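Local structure of Thiol:disulfide interchange protein DsbA (Neisseria meningitidis MC58, 3HZ8) at residues R60-L71 and M143-G154; V90-A98 and W115-D123. The protein probably acts as a periplasmic thiol:disulfide oxidoreductase of the DsbA type, with a thioredoxin-like redox-active disulfide that can be passed to substrate proteins. The protein carries 1 engineered substitution. One frame throughout, in Å; residues are numbered along the deposited sequence.

Interaction 1 (R60-L71 and M143-G154)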
loop_
_atom_site.group_PDB
_atom_site.type_symbol
_atom_site.label_atom_id
_atom_site.label_comp_id
_atom_site.label_asym_id
_atom_site.label_seq_id
_atom_site.Cartn_x
_atom_site.Cartn_y
_atom_site.Cartn_z
ATOM N N ARG A 60 -4.032 -1.115 4.241
ATOM C CA ARG A 60 -3.540 0.254 4.133
ATOM C C ARG A 60 -2.389 0.234 3.147
ATOM O O ARG A 60 -1.540 -0.666 3.218
ATOM C CB ARG A 60 -3.012 0.706 5.496
ATOM C CG ARG A 60 -2.156 1.972 5.516
ATOM C CD ARG A 60 -1.577 2.156 6.918
ATOM N NE ARG A 60 -0.815 3.392 7.100
ATOM C CZ ARG A 60 -0.185 3.716 8.230
ATOM N NH1 ARG A 60 -0.229 2.900 9.280
ATOM N NH2 ARG A 60 0.471 4.872 8.321
ATOM N N THR A 61 -2.333 1.223 2.261
ATOM C CA THR A 61 -1.210 1.311 1.323
ATOM C C THR A 61 -0.538 2.675 1.393
ATOM O O THR A 61 -1.204 3.691 1.593
ATOM C CB THR A 61 -1.633 0.962 -0.117
ATOM O OG1 THR A 61 -2.567 1.934 -0.587
ATOM C CG2 THR A 61 -2.288 -0.410 -0.160
ATOM N N GLU A 62 0.785 2.678 1.266
ATOM C CA GLU A 62 1.568 3.919 1.304
ATOM C C GLU A 62 2.621 3.855 0.200
ATOM O O GLU A 62 3.318 2.839 0.067
ATOM C CB GLU A 62 2.269 4.066 2.661
ATOM C CG GLU A 62 1.343 3.987 3.900
ATOM C CD GLU A 62 0.417 5.207 4.070
ATOM O OE1 GLU A 62 0.580 6.209 3.340
ATOM O OE2 GLU A 62 -0.479 5.165 4.948
ATOM N N HIS A 63 2.718 4.915 -0.600
ATOM C CA HIS A 63 3.708 4.969 -1.689
ATOM C C HIS A 63 5.017 5.488 -1.129
ATOM O O HIS A 63 5.029 6.504 -0.425
ATOM C CB HIS A 63 3.206 5.903 -2.799
ATOM C CG HIS A 63 3.887 5.735 -4.122
ATOM N ND1 HIS A 63 5.200 6.091 -4.355
ATOM C CD2 HIS A 63 3.405 5.294 -5.308
ATOM C CE1 HIS A 63 5.510 5.824 -5.613
ATOM N NE2 HIS A 63 4.432 5.361 -6.220
ATOM N N VAL A 64 6.123 4.804 -1.420
ATOM C CA VAL A 64 7.427 5.285 -0.949
ATOM C C VAL A 64 7.809 6.609 -1.623
ATOM O O VAL A 64 7.352 6.913 -2.731
ATOM C CB VAL A 64 8.576 4.242 -1.145
ATOM C CG1 VAL A 64 8.355 3.034 -0.233
ATOM C CG2 VAL A 64 8.756 3.838 -2.617
ATOM N N VAL A 65 8.635 7.407 -0.942
ATOM C CA VAL A 65 9.187 8.626 -1.543
ATOM C C VAL A 65 10.698 8.598 -1.323
ATOM O O VAL A 65 11.174 8.795 -0.201
ATOM C CB VAL A 65 8.543 9.917 -0.971
ATOM C CG1 VAL A 65 9.183 11.166 -1.593
ATOM C CG2 VAL A 65 7.031 9.894 -1.173
ATOM N N TRP A 66 11.435 8.318 -2.398
ATOM C CA TRP A 66 12.882 8.104 -2.335
ATOM C C TRP A 66 13.662 9.247 -2.987
ATOM O O TRP A 66 14.884 9.283 -2.920
ATOM C CB TRP A 66 13.231 6.783 -3.028
ATOM C CG TRP A 66 12.876 5.572 -2.216
ATOM C CD1 TRP A 66 12.780 5.496 -0.851
ATOM C CD2 TRP A 66 12.606 4.253 -2.708
ATOM N NE1 TRP A 66 12.456 4.213 -0.467
ATOM C CE2 TRP A 66 12.339 3.430 -1.585
ATOM C CE3 TRP A 66 12.534 3.695 -3.990
ATOM C CZ2 TRP A 66 12.036 2.073 -1.708
ATOM C CZ3 TRP A 66 12.254 2.337 -4.110
ATOM C CH2 TRP A 66 12.005 1.541 -2.969
ATOM N N GLN A 67 12.942 10.158 -3.628
ATOM C CA GLN A 67 13.535 11.361 -4.218
ATOM C C GLN A 67 12.427 12.392 -4.402
ATOM O O GLN A 67 11.244 12.036 -4.423
ATOM C CB GLN A 67 14.248 11.043 -5.550
ATOM C CG GLN A 67 13.342 10.447 -6.644
ATOM C CD GLN A 67 14.074 10.043 -7.915
ATOM O OE1 GLN A 67 15.312 10.006 -7.956
ATOM N NE2 GLN A 67 13.305 9.724 -8.962
ATOM N N LYS A 68 12.784 13.674 -4.538
ATOM C CA LYS A 68 11.746 14.716 -4.572
ATOM C C LYS A 68 10.777 14.531 -5.740
ATOM O O LYS A 68 9.610 14.882 -5.641
ATOM C CB LYS A 68 12.345 16.127 -4.587
ATOM C CG LYS A 68 13.002 16.517 -5.902
ATOM C CD LYS A 68 13.562 17.954 -5.865
ATOM C CE LYS A 68 14.214 18.352 -7.190
ATOM N NZ LYS A 68 14.309 19.849 -7.412
ATOM N N GLU A 69 11.274 13.963 -6.840
ATOM C CA GLU A 69 10.453 13.753 -8.027
ATOM C C GLU A 69 9.359 12.715 -7.796
ATOM O O GLU A 69 8.396 12.643 -8.552
ATOM C CB GLU A 69 11.330 13.317 -9.199
ATOM C CG GLU A 69 12.272 14.399 -9.707
ATOM C CD GLU A 69 13.615 14.427 -8.979
ATOM O OE1 GLU A 69 13.806 13.682 -7.985
ATOM O OE2 GLU A 69 14.496 15.202 -9.408
ATOM N N MET A 70 9.520 11.918 -6.746
ATOM C CA MET A 70 8.602 10.808 -6.459
ATOM C C MET A 70 7.376 11.243 -5.654
ATOM O O MET A 70 6.402 10.498 -5.561
ATOM C CB MET A 70 9.364 9.670 -5.762
ATOM C CG MET A 70 8.649 8.320 -5.730
ATOM S SD MET A 70 9.653 6.978 -5.041
ATOM C CE MET A 70 10.941 6.792 -6.304
ATOM N N LEU A 71 7.430 12.451 -5.089
ATOM C CA LEU A 71 6.307 12.980 -4.317
ATOM C C LEU A 71 5.020 13.041 -5.138
ATOM O O LEU A 71 3.954 12.807 -4.610
ATOM C CB LEU A 71 6.642 14.351 -3.701
ATOM C CG LEU A 71 5.692 14.869 -2.612
ATOM C CD1 LEU A 71 5.657 13.936 -1.414
ATOM C CD2 LEU A 71 6.086 16.278 -2.183
ATOM N N MET A 143 3.536 10.073 3.588
ATOM C CA MET A 143 4.216 8.925 2.966
ATOM C C MET A 143 5.734 9.105 2.957
ATOM O O MET A 143 6.484 8.160 3.227
ATOM C CB MET A 143 3.675 8.686 1.554
ATOM C CG MET A 143 2.209 8.292 1.538
ATOM S SD MET A 143 1.603 8.049 -0.138
ATOM C CE MET A 143 -0.179 7.948 0.125
ATOM N N GLN A 144 6.200 10.313 2.649
ATOM C CA GLN A 144 7.630 10.559 2.708
ATOM C C GLN A 144 8.183 10.405 4.120
ATOM O O GLN A 144 9.233 9.792 4.307
ATOM C CB GLN A 144 7.995 11.940 2.157
ATOM C CG GLN A 144 9.490 12.146 2.079
ATOM C CD GLN A 144 9.881 13.441 1.405
ATOM O OE1 GLN A 144 9.064 14.101 0.765
ATOM N NE2 GLN A 144 11.144 13.808 1.548
ATOM N N GLU A 145 7.466 10.976 5.095
ATOM C CA GLU A 145 7.839 10.846 6.498
ATOM C C GLU A 145 7.941 9.383 6.935
ATOM O O GLU A 145 8.888 9.020 7.598
ATOM C CB GLU A 145 6.860 11.622 7.384
ATOM C CG GLU A 145 7.206 11.608 8.878
ATOM C CD GLU A 145 6.382 10.601 9.673
ATOM O OE1 GLU A 145 5.147 10.796 9.777
ATOM O OE2 GLU A 145 6.966 9.615 10.200
ATOM N N LEU A 146 6.967 8.555 6.563
ATOM C CA LEU A 146 7.025 7.130 6.905
ATOM C C LEU A 146 8.230 6.448 6.269
ATOM O O LEU A 146 8.918 5.659 6.910
ATOM C CB LEU A 146 5.750 6.405 6.480
ATOM C CG LEU A 146 4.464 6.812 7.199
ATOM C CD1 LEU A 146 3.260 6.218 6.491
ATOM C CD2 LEU A 146 4.497 6.370 8.668
ATOM N N THR A 147 8.466 6.745 4.995
ATOM C CA THR A 147 9.585 6.156 4.259
ATOM C C THR A 147 10.905 6.393 4.995
ATOM O O THR A 147 11.699 5.467 5.185
ATOM C CB THR A 147 9.658 6.725 2.809
ATOM O OG1 THR A 147 8.428 6.468 2.121
ATOM C CG2 THR A 147 10.821 6.087 2.022
ATOM N N GLU A 148 11.100 7.640 5.437
ATOM C CA GLU A 148 12.342 8.054 6.083
ATOM C C GLU A 148 12.436 7.568 7.529
ATOM O O GLU A 148 13.461 7.011 7.925
ATOM C CB GLU A 148 12.488 9.580 5.998
ATOM C CG GLU A 148 12.745 10.072 4.544
ATOM C CD GLU A 148 12.496 11.566 4.342
ATOM O OE1 GLU A 148 12.342 12.300 5.343
ATOM O OE2 GLU A 148 12.444 12.010 3.165
ATOM N N THR A 149 11.374 7.776 8.302
ATOM C CA THR A 149 11.365 7.364 9.706
ATOM C C THR A 149 11.590 5.865 9.855
ATOM O O THR A 149 12.361 5.432 10.721
ATOM C CB THR A 149 10.047 7.762 10.410
ATOM O OG1 THR A 149 9.885 9.184 10.348
ATOM C CG2 THR A 149 10.034 7.319 11.872
ATOM N N PHE A 150 10.917 5.072 9.015
ATOM C CA PHE A 150 10.979 3.615 9.151
ATOM C C PHE A 150 11.966 2.957 8.194
ATOM O O PHE A 150 12.078 1.728 8.140
ATOM C CB PHE A 150 9.570 3.007 9.112
ATOM C CG PHE A 150 8.721 3.460 10.264
ATOM C CD1 PHE A 150 8.936 2.926 11.535
ATOM C CD2 PHE A 150 7.777 4.464 10.108
ATOM C CE1 PHE A 150 8.196 3.363 12.608
ATOM C CE2 PHE A 150 7.027 4.904 11.189
ATOM C CZ PHE A 150 7.241 4.354 12.446
ATOM N N GLN A 151 12.714 3.799 7.480
ATOM C CA GLN A 151 13.776 3.347 6.561
ATOM C C GLN A 151 13.300 2.241 5.611
ATOM O O GLN A 151 13.915 1.176 5.471
ATOM C CB GLN A 151 15.041 2.969 7.341
ATOM C CG GLN A 151 15.550 4.135 8.201
ATOM C CD GLN A 151 16.717 3.743 9.068
ATOM O OE1 GLN A 151 16.562 2.986 10.029
ATOM N NE2 GLN A 151 17.902 4.251 8.731
ATOM N N ILE A 152 12.162 2.509 4.974
ATOM C CA ILE A 152 11.616 1.578 3.997
ATOM C C ILE A 152 12.431 1.751 2.713
ATOM O O ILE A 152 12.229 2.728 1.988
ATOM C CB ILE A 152 10.098 1.845 3.740
ATOM C CG1 ILE A 152 9.310 1.887 5.059
ATOM C CG2 ILE A 152 9.507 0.839 2.725
ATOM C CD1 ILE A 152 9.333 0.598 5.894
ATOM N N ASP A 153 13.354 0.823 2.447
ATOM C CA ASP A 153 14.278 0.978 1.321
ATOM C C ASP A 153 14.051 -0.040 0.210
ATOM O O ASP A 153 14.828 -0.104 -0.744
ATOM C CB ASP A 153 15.743 0.980 1.794
ATOM C CG ASP A 153 16.148 -0.309 2.509
ATOM O OD1 ASP A 153 15.319 -1.228 2.658
ATOM O OD2 ASP A 153 17.324 -0.392 2.939
ATOM N N GLY A 154 12.970 -0.817 0.317
ATOM C CA GLY A 154 12.620 -1.784 -0.731
ATOM C C GLY A 154 11.112 -1.898 -0.861
ATOM O O GLY A 154 10.385 -1.735 0.119
HETATM O O HOH W 1 13.070 10.555 0.742
#
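Trp66 and Ile152 are joined by a directional hydrogen bond: indole NE1 donates to Ile152 O at 2.9 Å, with an N-H...O angle of 160° and the oxygen at the ring edge, close to its plane. Val64 CG2 sits over the centre of one indole face, Thr147 CG2 lies 3.5 Å from Trp66 NE1, and the benzene part extends to the backbone of Asp153 and Gly154.

A second polar link runs through Thr147, whose OG1 accepts from Val65 N (3.2 Å) and donates to Met143 O one turn back (2.8 Å). Its chi1 of -58° sets OG1 beside its own backbone N and sends CG2 toward the indole, so threonine serves both polar and apolar partners. Met143 O is thereby gripped from opposite faces of its plane, by Thr147 OG1 and Thr147 N. On the exposed side a water donates to both Val65 O and Glu148 OE2. Deeper in, His63 N makes a weak bond to Met143 SD (3.4 Å), and the buried His63 O has no hydrogen-bond partner.

Among apolar contacts, branched Val65 crosses the aliphatic part of Gln144, CB to CB 3.8 Å, and Val64 CG1 meets Ile152 CG2. Leu146 CD1 rests against Arg60 and Glu62, salt-bridged NE to OE2 at 2.8 Å in the guanidinium plane. Arg60 NH1 also pairs with Glu27, which probably helps to offset the buried arginine's charge.

A Schellman motif, with Gln151 at positive phi, ends the helix and brings Ile152 back against the loop of Val64 and Trp66; the indole lies near, without touching, the redox-active Cys36-Cys39 pair. Strand 57-63 edges the thioredoxin-like sheet beside strand 26-32; its residues 60-63 run at 85° to residues 143-149 of helix 134-149, and Ala74 of helix 71-83 touches both Val65 and Met143.

Interaction 2 (V90-A98 and W115-D123); sequences VANSHIFDA and WLGEQTAFD
Phe122 lays one face of its ring against Ala91 in the helical domain that DsbA proteins carry inserted in their thioredoxin fold. Ala91 CB stands 3.9 Å from the ring centroid and 15° off its normal, a CH-pi contact that a small methyl permits, since it lets the aromatic ring come close to the backbone of helix 88-101. The phenylalanine achieves this with chi1 at 67°, placing CG between its own backbone N and carbonyl carbon.

This is the packed side of the contact. Beside it, Trp115 reaches from the last turn of helix 109-118 toward the same helix: CH2 approaches Ile95 CG1 at 3.7 Å, and CZ2 lies by the methyl of Ala98. A long flat indole suits a place where the backbones stand apart, the CA atoms of Trp115 and Ala98 being 9.4 Å from each other. Its CZ3 also comes in at the edge of the Phe122 ring, so the two aromatic residues of the second segment fill the gap together. Ile95 turns further inward to Leu76 and Val80 of helix 71-83, and Phe122 touches Val127 of helix 124-132.

His94 joins the packed part to the outer one. Its CB lies 3.6 Å from Phe122 CE1, and its ring stands nearly upright to the phenyl plane, at 85°, with centroids 5.6 Å apart. Histidine suits this border, since its CB and ring carbons can pack on the phenyl while its nitrogens remain polar. Toward solvent the contact loosens: exposed Ala121 and partly exposed Val90 close the outer end, where Val90 CG1 comes within 3.4 Å of Ala121 O.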
loop_
_atom_site.group_PDB
_atom_site.type_symbol
_atom_site.label_atom_id
_atom_site.label_comp_id
_atom_site.label_asym_id
_atom_site.label_seq_id
_atom_site.Cartn_x
_atom_site.Cartn_y
_atom_site.Cartn_z
ATOM N N VAL A 90 -9.395 -1.278 -9.563
ATOM C CA VAL A 90 -9.391 -0.842 -10.961
ATOM C C VAL A 90 -8.379 0.295 -11.176
ATOM O O VAL A 90 -7.614 0.287 -12.129
ATOM C CB VAL A 90 -10.808 -0.369 -11.397
ATOM C CG1 VAL A 90 -10.842 -0.068 -12.894
ATOM C CG2 VAL A 90 -11.873 -1.414 -11.027
ATOM N N ALA A 91 -8.406 1.276 -10.270
ATOM C CA ALA A 91 -7.493 2.435 -10.357
ATOM C C ALA A 91 -6.022 2.000 -10.320
ATOM O O ALA A 91 -5.234 2.345 -11.201
ATOM C CB ALA A 91 -7.791 3.439 -9.272
ATOM N N ASN A 92 -5.667 1.201 -9.314
ATOM C CA ASN A 92 -4.311 0.697 -9.201
ATOM C C ASN A 92 -3.900 -0.137 -10.394
ATOM O O ASN A 92 -2.789 0.004 -10.905
ATOM C CB ASN A 92 -4.163 -0.106 -7.923
ATOM C CG ASN A 92 -4.081 0.770 -6.703
ATOM O OD1 ASN A 92 -3.908 1.991 -6.798
ATOM N ND2 ASN A 92 -4.164 0.148 -5.539
ATOM N N SER A 93 -4.825 -0.993 -10.830
ATOM C CA SER A 93 -4.658 -1.768 -12.048
ATOM C C SER A 93 -4.301 -0.866 -13.228
ATOM O O SER A 93 -3.310 -1.119 -13.908
ATOM C CB SER A 93 -5.927 -2.559 -12.367
ATOM O OG SER A 93 -5.717 -3.357 -13.516
ATOM N N HIS A 94 -5.109 0.179 -13.433
ATOM C CA HIS A 94 -4.899 1.163 -14.509
ATOM C C HIS A 94 -3.545 1.878 -14.377
ATOM O O HIS A 94 -2.821 2.046 -15.348
ATOM C CB HIS A 94 -6.055 2.180 -14.545
ATOM C CG HIS A 94 -7.190 1.778 -15.433
ATOM N ND1 HIS A 94 -7.848 2.668 -16.259
ATOM C CD2 HIS A 94 -7.765 0.572 -15.644
ATOM C CE1 HIS A 94 -8.787 2.024 -16.931
ATOM N NE2 HIS A 94 -8.758 0.750 -16.576
ATOM N N ILE A 95 -3.190 2.270 -13.161
ATOM C CA ILE A 95 -1.955 3.033 -12.948
ATOM C C ILE A 95 -0.700 2.189 -13.113
ATOM O O ILE A 95 0.269 2.619 -13.733
ATOM C CB ILE A 95 -1.970 3.739 -11.580
ATOM C CG1 ILE A 95 -3.106 4.763 -11.539
ATOM C CG2 ILE A 95 -0.640 4.450 -11.308
ATOM C CD1 ILE A 95 -3.559 5.139 -10.160
ATOM N N PHE A 96 -0.705 0.986 -12.539
ATOM C CA PHE A 96 0.416 0.086 -12.750
ATOM C C PHE A 96 0.622 -0.205 -14.233
ATOM O O PHE A 96 1.753 -0.226 -14.685
ATOM C CB PHE A 96 0.254 -1.237 -11.995
ATOM C CG PHE A 96 0.677 -1.177 -10.553
ATOM C CD1 PHE A 96 1.982 -0.843 -10.192
ATOM C CD2 PHE A 96 -0.230 -1.475 -9.562
ATOM C CE1 PHE A 96 2.350 -0.821 -8.852
ATOM C CE2 PHE A 96 0.134 -1.441 -8.222
ATOM C CZ PHE A 96 1.422 -1.110 -7.875
ATOM N N ASP A 97 -0.469 -0.430 -14.971
ATOM C CA ASP A 97 -0.352 -0.680 -16.416
ATOM C C ASP A 97 0.281 0.527 -17.120
ATOM O O ASP A 97 1.278 0.389 -17.825
ATOM C CB ASP A 97 -1.691 -1.041 -17.070
ATOM C CG ASP A 97 -1.516 -1.440 -18.523
ATOM O OD1 ASP A 97 -1.749 -0.593 -19.408
ATOM O OD2 ASP A 97 -1.082 -2.579 -18.779
ATOM N N ALA A 98 -0.277 1.709 -16.881
ATOM C CA ALA A 98 0.250 2.948 -17.465
ATOM C C ALA A 98 1.746 3.160 -17.209
ATOM O O ALA A 98 2.491 3.505 -18.122
ATOM C CB ALA A 98 -0.536 4.129 -16.959
ATOM N N TRP A 115 -3.942 12.641 -18.095
ATOM C CA TRP A 115 -4.250 11.211 -18.015
ATOM C C TRP A 115 -5.443 10.943 -17.081
ATOM O O TRP A 115 -6.384 10.212 -17.435
ATOM C CB TRP A 115 -3.002 10.434 -17.568
ATOM C CG TRP A 115 -3.170 8.939 -17.592
ATOM C CD1 TRP A 115 -3.004 8.111 -18.662
ATOM C CD2 TRP A 115 -3.532 8.102 -16.485
ATOM N NE1 TRP A 115 -3.255 6.808 -18.292
ATOM C CE2 TRP A 115 -3.580 6.775 -16.962
ATOM C CE3 TRP A 115 -3.819 8.344 -15.137
ATOM C CZ2 TRP A 115 -3.898 5.693 -16.133
ATOM C CZ3 TRP A 115 -4.153 7.264 -14.315
ATOM C CH2 TRP A 115 -4.188 5.961 -14.820
ATOM N N LEU A 116 -5.417 11.545 -15.896
ATOM C CA LEU A 116 -6.504 11.343 -14.940
ATOM C C LEU A 116 -7.843 11.803 -15.518
ATOM O O LEU A 116 -8.854 11.113 -15.377
ATOM C CB LEU A 116 -6.230 12.058 -13.623
ATOM C CG LEU A 116 -5.249 11.391 -12.664
ATOM C CD1 LEU A 116 -5.041 12.308 -11.453
ATOM C CD2 LEU A 116 -5.780 10.017 -12.229
ATOM N N GLY A 117 -7.847 12.971 -16.159
ATOM C CA GLY A 117 -9.073 13.495 -16.744
ATOM C C GLY A 117 -9.727 12.572 -17.755
ATOM O O GLY A 117 -10.939 12.622 -17.937
ATOM N N GLU A 118 -8.916 11.727 -18.395
ATOM C CA GLU A 118 -9.365 10.788 -19.420
ATOM C C GLU A 118 -9.803 9.411 -18.913
ATOM O O GLU A 118 -10.370 8.652 -19.676
ATOM C CB GLU A 118 -8.266 10.593 -20.472
ATOM C CG GLU A 118 -7.964 11.851 -21.265
ATOM C CD GLU A 118 -6.587 11.846 -21.906
ATOM O OE1 GLU A 118 -5.829 10.855 -21.759
ATOM O OE2 GLU A 118 -6.261 12.854 -22.552
ATOM N N GLN A 119 -9.554 9.094 -17.642
ATOM C CA GLN A 119 -9.934 7.775 -17.105
ATOM C C GLN A 119 -11.412 7.706 -16.696
ATOM O O GLN A 119 -11.909 8.606 -16.036
ATOM C CB GLN A 119 -9.064 7.426 -15.882
ATOM C CG GLN A 119 -7.563 7.473 -16.133
ATOM C CD GLN A 119 -7.145 6.760 -17.400
ATOM O OE1 GLN A 119 -6.476 7.341 -18.269
ATOM N NE2 GLN A 119 -7.547 5.491 -17.522
ATOM N N THR A 120 -12.103 6.631 -17.089
ATOM C CA THR A 120 -13.494 6.389 -16.646
ATOM C C THR A 120 -13.772 4.949 -16.171
ATOM O O THR A 120 -14.854 4.684 -15.622
ATOM C CB THR A 120 -14.540 6.738 -17.724
ATOM O OG1 THR A 120 -14.251 6.001 -18.916
ATOM C CG2 THR A 120 -14.569 8.241 -18.009
ATOM N N ALA A 121 -12.821 4.035 -16.393
ATOM C CA ALA A 121 -12.910 2.671 -15.815
ATOM C C ALA A 121 -12.935 2.767 -14.303
ATOM O O ALA A 121 -13.525 1.918 -13.622
ATOM C CB ALA A 121 -11.775 1.805 -16.261
ATOM N N PHE A 122 -12.242 3.788 -13.802
ATOM C CA PHE A 122 -12.474 4.353 -12.492
ATOM C C PHE A 122 -12.752 5.844 -12.704
ATOM O O PHE A 122 -12.522 6.362 -13.807
ATOM C CB PHE A 122 -11.267 4.114 -11.567
ATOM C CG PHE A 122 -10.009 4.853 -11.980
ATOM C CD1 PHE A 122 -9.169 4.340 -12.955
ATOM C CD2 PHE A 122 -9.662 6.049 -11.367
ATOM C CE1 PHE A 122 -7.999 5.009 -13.336
ATOM C CE2 PHE A 122 -8.492 6.725 -11.723
ATOM C CZ PHE A 122 -7.665 6.207 -12.720
ATOM N N ASP A 123 -13.238 6.521 -11.666
ATOM C CA ASP A 123 -13.631 7.932 -11.752
ATOM C C ASP A 123 -12.403 8.845 -11.809
ATOM O O ASP A 123 -12.026 9.461 -10.804
ATOM C CB ASP A 123 -14.553 8.303 -10.580
ATOM C CG ASP A 123 -15.367 9.578 -10.827
ATOM O OD1 ASP A 123 -14.913 10.502 -11.549
ATOM O OD2 ASP A 123 -16.478 9.667 -10.255
#

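In the fold
Interaction 2 is nested within the loop that interaction 1 closes; their centres lie about 22 Å apart and their nearest atoms about 6 Å, so the two do not touch. Interaction 1 is largely buried and joins the edge strand of the thioredoxin sheet to the helix that returns the chain from the helical insertion; it relies on directed polar bonds as well as apolar packing. Interaction 2, farther from the centre of the chain and partly open to solvent, joins parts of the insertion itself by aromatic and methyl contacts, with no clear hydrogen bond between its segments. Helix 71-83 borders both, through Ala74 and through Leu76 and Val80, and Tyr34, near the redox-active Cys36-Cys39 disulfide, touches His63 and Ile95.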